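Local coordinates for ribosomal RNA processing protein 6 (Trypanosoma brucei brucei, PDB 4NLC) that probably degrades and trims RNA from the 3' end as a 3'-5' exoribonuclease of the nuclear exosome, represented here by its catalytic core, at residues Asn168-His180 with Leu226-Cys240. The protein carries 1 engineered substitution. Residues are numbered along the deposited sequence; the frame is centred on the assembly and turned at random.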
loop_
_atom_site.group_PDB
_atom_site.type_symbol
_atom_site.label_atom_id
_atom_site.label_comp_id
_atom_site.label_asym_id
_atom_site.label_seq_id
_atom_site.Cartn_x
_atom_site.Cartn_y
_atom_site.Cartn_z
ATOM N N ASN A 168 -14.260 -9.687 -7.553
ATOM C CA ASN A 168 -15.337 -9.543 -6.575
ATOM C C ASN A 168 -14.850 -8.994 -5.231
ATOM O O ASN A 168 -14.976 -9.606 -4.160
ATOM C CB ASN A 168 -16.194 -10.791 -6.422
ATOM C CG ASN A 168 -17.285 -10.818 -7.458
ATOM O OD1 ASN A 168 -17.769 -9.773 -7.932
ATOM N ND2 ASN A 168 -17.685 -12.001 -7.848
ATOM N N LEU A 169 -14.335 -7.776 -5.327
ATOM C CA LEU A 169 -13.945 -6.984 -4.203
ATOM C C LEU A 169 -15.216 -6.361 -3.636
ATOM O O LEU A 169 -16.114 -5.963 -4.393
ATOM C CB LEU A 169 -12.989 -5.837 -4.667
ATOM C CG LEU A 169 -12.668 -4.716 -3.636
ATOM C CD1 LEU A 169 -11.799 -5.234 -2.521
ATOM C CD2 LEU A 169 -11.991 -3.527 -4.301
ATOM N N PHE A 170 -15.297 -6.305 -2.305
ATOM C CA PHE A 170 -16.330 -5.544 -1.614
ATOM C C PHE A 170 -15.594 -4.633 -0.632
ATOM O O PHE A 170 -14.852 -5.114 0.219
ATOM C CB PHE A 170 -17.418 -6.392 -0.938
ATOM C CG PHE A 170 -18.566 -5.540 -0.426
ATOM C CD1 PHE A 170 -18.506 -4.940 0.829
ATOM C CD2 PHE A 170 -19.705 -5.333 -1.203
ATOM C CE1 PHE A 170 -19.577 -4.175 1.306
ATOM C CE2 PHE A 170 -20.775 -4.578 -0.718
ATOM C CZ PHE A 170 -20.694 -3.986 0.525
ATOM N N ASP A 171 -15.765 -3.320 -0.793
ATOM C CA ASP A 171 -15.102 -2.335 0.049
ATOM C C ASP A 171 -16.112 -1.756 1.046
ATOM O O ASP A 171 -17.038 -1.045 0.648
ATOM C CB ASP A 171 -14.444 -1.249 -0.820
ATOM C CG ASP A 171 -13.524 -0.290 -0.064
ATOM O OD1 ASP A 171 -13.837 0.052 1.105
ATOM O OD2 ASP A 171 -12.555 0.188 -0.665
ATOM N N THR A 172 -15.935 -2.080 2.337
ATOM C CA THR A 172 -16.841 -1.655 3.410
ATOM C C THR A 172 -16.792 -0.125 3.665
ATOM O O THR A 172 -17.757 0.437 4.193
ATOM C CB THR A 172 -16.626 -2.482 4.697
ATOM O OG1 THR A 172 -15.239 -2.580 4.976
ATOM C CG2 THR A 172 -17.218 -3.866 4.598
ATOM N N SER A 173 -15.698 0.540 3.264
ATOM C CA SER A 173 -15.594 1.980 3.405
ATOM C C SER A 173 -16.488 2.638 2.327
ATOM O O SER A 173 -17.196 3.594 2.633
ATOM C CB SER A 173 -14.139 2.427 3.301
ATOM O OG SER A 173 -14.047 3.840 3.364
ATOM N N ILE A 174 -16.519 2.072 1.101
ATOM C CA ILE A 174 -17.386 2.565 0.017
ATOM C C ILE A 174 -18.856 2.387 0.434
ATOM O O ILE A 174 -19.650 3.297 0.209
ATOM C CB ILE A 174 -17.048 1.950 -1.378
ATOM C CG1 ILE A 174 -15.626 2.384 -1.851
ATOM C CG2 ILE A 174 -18.119 2.317 -2.433
ATOM C CD1 ILE A 174 -15.187 1.765 -3.188
ATOM N N ALA A 175 -19.198 1.253 1.100
ATOM C CA ALA A 175 -20.552 1.005 1.629
ATOM C C ALA A 175 -20.962 2.140 2.583
ATOM O O ALA A 175 -22.013 2.733 2.409
ATOM C CB ALA A 175 -20.595 -0.331 2.366
ATOM N N LEU A 176 -20.087 2.488 3.541
ATOM C CA LEU A 176 -20.356 3.557 4.525
ATOM C C LEU A 176 -20.507 4.939 3.861
ATOM O O LEU A 176 -21.459 5.651 4.181
ATOM C CB LEU A 176 -19.312 3.529 5.653
ATOM C CG LEU A 176 -19.510 2.404 6.709
ATOM C CD1 LEU A 176 -18.259 2.175 7.545
ATOM C CD2 LEU A 176 -20.655 2.722 7.669
ATOM N N GLN A 177 -19.641 5.270 2.858
ATOM C CA GLN A 177 -19.744 6.526 2.095
ATOM C C GLN A 177 -21.125 6.614 1.392
ATOM O O GLN A 177 -21.776 7.664 1.427
ATOM C CB GLN A 177 -18.639 6.586 1.025
ATOM C CG GLN A 177 -17.247 6.883 1.560
ATOM C CD GLN A 177 -16.259 6.889 0.418
ATOM O OE1 GLN A 177 -15.776 5.847 -0.020
ATOM N NE2 GLN A 177 -16.032 8.047 -0.169
ATOM N N ASN A 178 -21.554 5.495 0.746
ATOM C CA ASN A 178 -22.839 5.419 0.040
ATOM C C ASN A 178 -24.061 5.501 0.954
ATOM O O ASN A 178 -25.128 5.825 0.474
ATOM C CB ASN A 178 -22.897 4.184 -0.856
ATOM C CG ASN A 178 -22.186 4.464 -2.153
ATOM O OD1 ASN A 178 -22.695 5.145 -3.047
ATOM N ND2 ASN A 178 -20.944 4.093 -2.215
ATOM N N LEU A 179 -23.904 5.211 2.252
ATOM C CA LEU A 179 -24.953 5.309 3.266
ATOM C C LEU A 179 -24.867 6.679 3.952
ATOM O O LEU A 179 -25.610 6.940 4.907
ATOM C CB LEU A 179 -24.787 4.206 4.328
ATOM C CG LEU A 179 -25.109 2.789 3.931
ATOM C CD1 LEU A 179 -24.412 1.805 4.852
ATOM C CD2 LEU A 179 -26.599 2.556 3.896
ATOM N N HIS A 180 -23.964 7.559 3.439
ATOM C CA HIS A 180 -23.734 8.917 3.916
ATOM C C HIS A 180 -23.311 8.891 5.383
ATOM O O HIS A 180 -23.842 9.644 6.208
ATOM C CB HIS A 180 -24.982 9.815 3.693
ATOM C CG HIS A 180 -25.384 10.027 2.268
ATOM N ND1 HIS A 180 -24.609 9.561 1.198
ATOM C CD2 HIS A 180 -26.492 10.625 1.773
ATOM C CE1 HIS A 180 -25.278 9.900 0.106
ATOM N NE2 HIS A 180 -26.409 10.552 0.404
ATOM N N LEU A 226 -14.321 -7.556 10.448
ATOM C CA LEU A 226 -14.705 -7.093 9.134
ATOM C C LEU A 226 -15.824 -7.898 8.465
ATOM O O LEU A 226 -16.661 -7.298 7.787
ATOM C CB LEU A 226 -13.481 -6.958 8.215
ATOM C CG LEU A 226 -13.632 -6.018 6.986
ATOM C CD1 LEU A 226 -14.246 -4.658 7.379
ATOM C CD2 LEU A 226 -12.286 -5.785 6.304
ATOM N N LEU A 227 -15.886 -9.218 8.662
ATOM C CA LEU A 227 -16.992 -9.968 8.041
ATOM C C LEU A 227 -18.333 -9.701 8.712
ATOM O O LEU A 227 -19.335 -9.694 8.022
ATOM C CB LEU A 227 -16.710 -11.462 7.932
ATOM C CG LEU A 227 -15.558 -11.857 7.014
ATOM C CD1 LEU A 227 -15.273 -13.335 7.146
ATOM C CD2 LEU A 227 -15.818 -11.445 5.580
ATOM N N TYR A 228 -18.351 -9.426 10.030
ATOM C CA TYR A 228 -19.595 -9.050 10.738
ATOM C C TYR A 228 -20.038 -7.689 10.245
ATOM O O TYR A 228 -21.220 -7.497 10.002
ATOM C CB TYR A 228 -19.419 -9.019 12.260
ATOM C CG TYR A 228 -20.636 -8.503 13.017
ATOM C CD1 TYR A 228 -21.780 -9.287 13.160
ATOM C CD2 TYR A 228 -20.629 -7.246 13.616
ATOM C CE1 TYR A 228 -22.889 -8.833 13.877
ATOM C CE2 TYR A 228 -21.740 -6.773 14.325
ATOM C CZ TYR A 228 -22.863 -7.577 14.459
ATOM O OH TYR A 228 -23.947 -7.134 15.174
ATOM N N VAL A 229 -19.087 -6.743 10.117
ATOM C CA VAL A 229 -19.310 -5.371 9.621
ATOM C C VAL A 229 -19.914 -5.473 8.222
ATOM O O VAL A 229 -20.918 -4.822 7.926
ATOM C CB VAL A 229 -17.986 -4.537 9.668
ATOM C CG1 VAL A 229 -18.046 -3.303 8.767
ATOM C CG2 VAL A 229 -17.653 -4.136 11.106
ATOM N N TYR A 230 -19.334 -6.352 7.391
ATOM C CA TYR A 230 -19.794 -6.641 6.033
ATOM C C TYR A 230 -21.297 -7.062 6.041
ATOM O O TYR A 230 -22.090 -6.491 5.302
ATOM C CB TYR A 230 -18.893 -7.739 5.407
ATOM C CG TYR A 230 -19.414 -8.331 4.117
ATOM C CD1 TYR A 230 -19.547 -7.546 2.970
ATOM C CD2 TYR A 230 -19.686 -9.692 4.011
ATOM C CE1 TYR A 230 -19.961 -8.097 1.756
ATOM C CE2 TYR A 230 -20.097 -10.259 2.798
ATOM C CZ TYR A 230 -20.239 -9.453 1.675
ATOM O OH TYR A 230 -20.698 -9.974 0.492
ATOM N N ASP A 231 -21.672 -8.027 6.906
ATOM C CA ASP A 231 -23.049 -8.516 7.070
ATOM C C ASP A 231 -24.004 -7.361 7.466
ATOM O O ASP A 231 -25.045 -7.180 6.843
ATOM C CB ASP A 231 -23.104 -9.616 8.146
ATOM C CG ASP A 231 -22.454 -10.942 7.821
ATOM O OD1 ASP A 231 -22.138 -11.178 6.641
ATOM O OD2 ASP A 231 -22.303 -11.762 8.741
ATOM N N ARG A 232 -23.601 -6.544 8.444
ATOM C CA ARG A 232 -24.381 -5.390 8.912
ATOM C C ARG A 232 -24.576 -4.293 7.843
ATOM O O ARG A 232 -25.685 -3.755 7.710
ATOM C CB ARG A 232 -23.769 -4.824 10.198
ATOM C CG ARG A 232 -23.922 -5.752 11.431
ATOM C CD ARG A 232 -25.329 -5.831 12.022
ATOM N NE ARG A 232 -25.854 -4.518 12.427
ATOM C CZ ARG A 232 -25.605 -3.918 13.588
ATOM N NH1 ARG A 232 -24.841 -4.511 14.504
ATOM N NH2 ARG A 232 -26.116 -2.723 13.845
ATOM N N LEU A 233 -23.511 -3.984 7.059
ATOM C CA LEU A 233 -23.603 -2.997 5.967
ATOM C C LEU A 233 -24.486 -3.505 4.823
ATOM O O LEU A 233 -25.223 -2.717 4.234
ATOM C CB LEU A 233 -22.223 -2.592 5.457
ATOM C CG LEU A 233 -21.374 -1.789 6.441
ATOM C CD1 LEU A 233 -19.945 -1.659 5.940
ATOM C CD2 LEU A 233 -21.981 -0.433 6.694
ATOM N N LYS A 234 -24.435 -4.829 4.536
ATOM C CA LYS A 234 -25.299 -5.462 3.523
ATOM C C LYS A 234 -26.764 -5.261 3.864
ATOM O O LYS A 234 -27.527 -4.873 2.989
ATOM C CB LYS A 234 -25.018 -6.972 3.397
ATOM C CG LYS A 234 -23.908 -7.282 2.413
ATOM C CD LYS A 234 -23.387 -8.707 2.528
ATOM C CE LYS A 234 -24.403 -9.805 2.359
ATOM N NZ LYS A 234 -23.759 -11.108 2.023
ATOM N N GLN A 235 -27.147 -5.477 5.135
ATOM C CA GLN A 235 -28.540 -5.290 5.602
ATOM C C GLN A 235 -28.985 -3.833 5.477
ATOM O O GLN A 235 -30.092 -3.588 5.022
ATOM C CB GLN A 235 -28.725 -5.782 7.042
ATOM C CG GLN A 235 -28.401 -7.259 7.213
ATOM C CD GLN A 235 -28.354 -7.677 8.659
ATOM O OE1 GLN A 235 -28.075 -6.888 9.563
ATOM N NE2 GLN A 235 -28.581 -8.946 8.902
ATOM N N LEU A 236 -28.110 -2.874 5.840
ATOM C CA LEU A 236 -28.387 -1.440 5.729
ATOM C C LEU A 236 -28.517 -0.996 4.271
ATOM O O LEU A 236 -29.343 -0.148 3.971
ATOM C CB LEU A 236 -27.290 -0.614 6.423
ATOM C CG LEU A 236 -27.355 -0.549 7.944
ATOM C CD1 LEU A 236 -26.036 -0.038 8.520
ATOM C CD2 LEU A 236 -28.540 0.321 8.419
ATOM N N LEU A 237 -27.702 -1.546 3.377
ATOM C CA LEU A 237 -27.760 -1.193 1.961
ATOM C C LEU A 237 -29.031 -1.720 1.285
ATOM O O LEU A 237 -29.585 -1.038 0.427
ATOM C CB LEU A 237 -26.497 -1.670 1.221
ATOM C CG LEU A 237 -25.220 -0.872 1.529
ATOM C CD1 LEU A 237 -23.954 -1.661 1.134
ATOM C CD2 LEU A 237 -25.292 0.547 0.931
ATOM N N LEU A 238 -29.500 -2.914 1.683
ATOM C CA LEU A 238 -30.730 -3.506 1.154
ATOM C C LEU A 238 -31.964 -2.829 1.775
ATOM O O LEU A 238 -33.037 -2.869 1.180
ATOM C CB LEU A 238 -30.763 -5.029 1.370
ATOM C CG LEU A 238 -29.755 -5.859 0.566
ATOM C CD1 LEU A 238 -29.471 -7.149 1.255
ATOM C CD2 LEU A 238 -30.216 -6.090 -0.866
ATOM N N ASN A 239 -31.789 -2.167 2.944
ATOM C CA ASN A 239 -32.821 -1.407 3.666
ATOM C C ASN A 239 -33.080 -0.007 3.085
ATOM O O ASN A 239 -34.053 0.632 3.483
ATOM C CB ASN A 239 -32.479 -1.301 5.159
ATOM C CG ASN A 239 -32.840 -2.506 6.016
ATOM O OD1 ASN A 239 -32.650 -2.490 7.243
ATOM N ND2 ASN A 239 -33.329 -3.589 5.407
ATOM N N CYS A 240 -32.226 0.477 2.159
ATOM C CA CYS A 240 -32.411 1.775 1.502
ATOM C C CYS A 240 -33.525 1.686 0.453
ATOM O O CYS A 240 -33.507 0.798 -0.404
ATOM C CB CYS A 240 -31.107 2.261 0.882
ATOM S SG CYS A 240 -29.940 2.958 2.071
#
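Helix 172-178 runs in the same general direction as helix 226-238, inclined to it by 31° with the axes 10.3 Å apart at closest approach, and the backbones pair Thr172 with Tyr230, Ala175 with Leu233 and, just past the helix end, Leu179 with Leu237. On strand 169-171, Phe170 receives the edge of Tyr230 in a T-shaped stack, planes at 70°, Tyr230 CE1 standing 3.5 Å above the Phe170 ring plane, offset toward its rim. Leu237 CD1 meets the same phenylalanine at its edge. Thr172 is a knob in a hole formed by Leu226, Val229, Tyr230 and Leu233. Its OG1, between backbone N and carbonyl carbon (chi1 46°), touches Leu226 CD1 and hydrogen-bonds to His149 ND1, leaving CG2 anti to the carbonyl carbon, against Tyr230 CA. Leu233 reaches two neighbours with its methyls, CD1 3.6 Å from Thr172 CB and CD2 3.6 Å from Leu176 CD2. Leu179 packs CG 3.7 Å from Leu237 CD2, and CD1 against Leu233 CD2 and Leu236 CB. No hydrogen bond joins the segments. Within the RNase H-like exonuclease fold, this apolar packing joins strand 169-171, outermost in this chain's sheet beside strand 145-148, and its following helix to helix 226-238; Phe170 and Tyr230 also touch helix 249-261, and Leu233 and Leu236 meet Phe192 of helix 185-193.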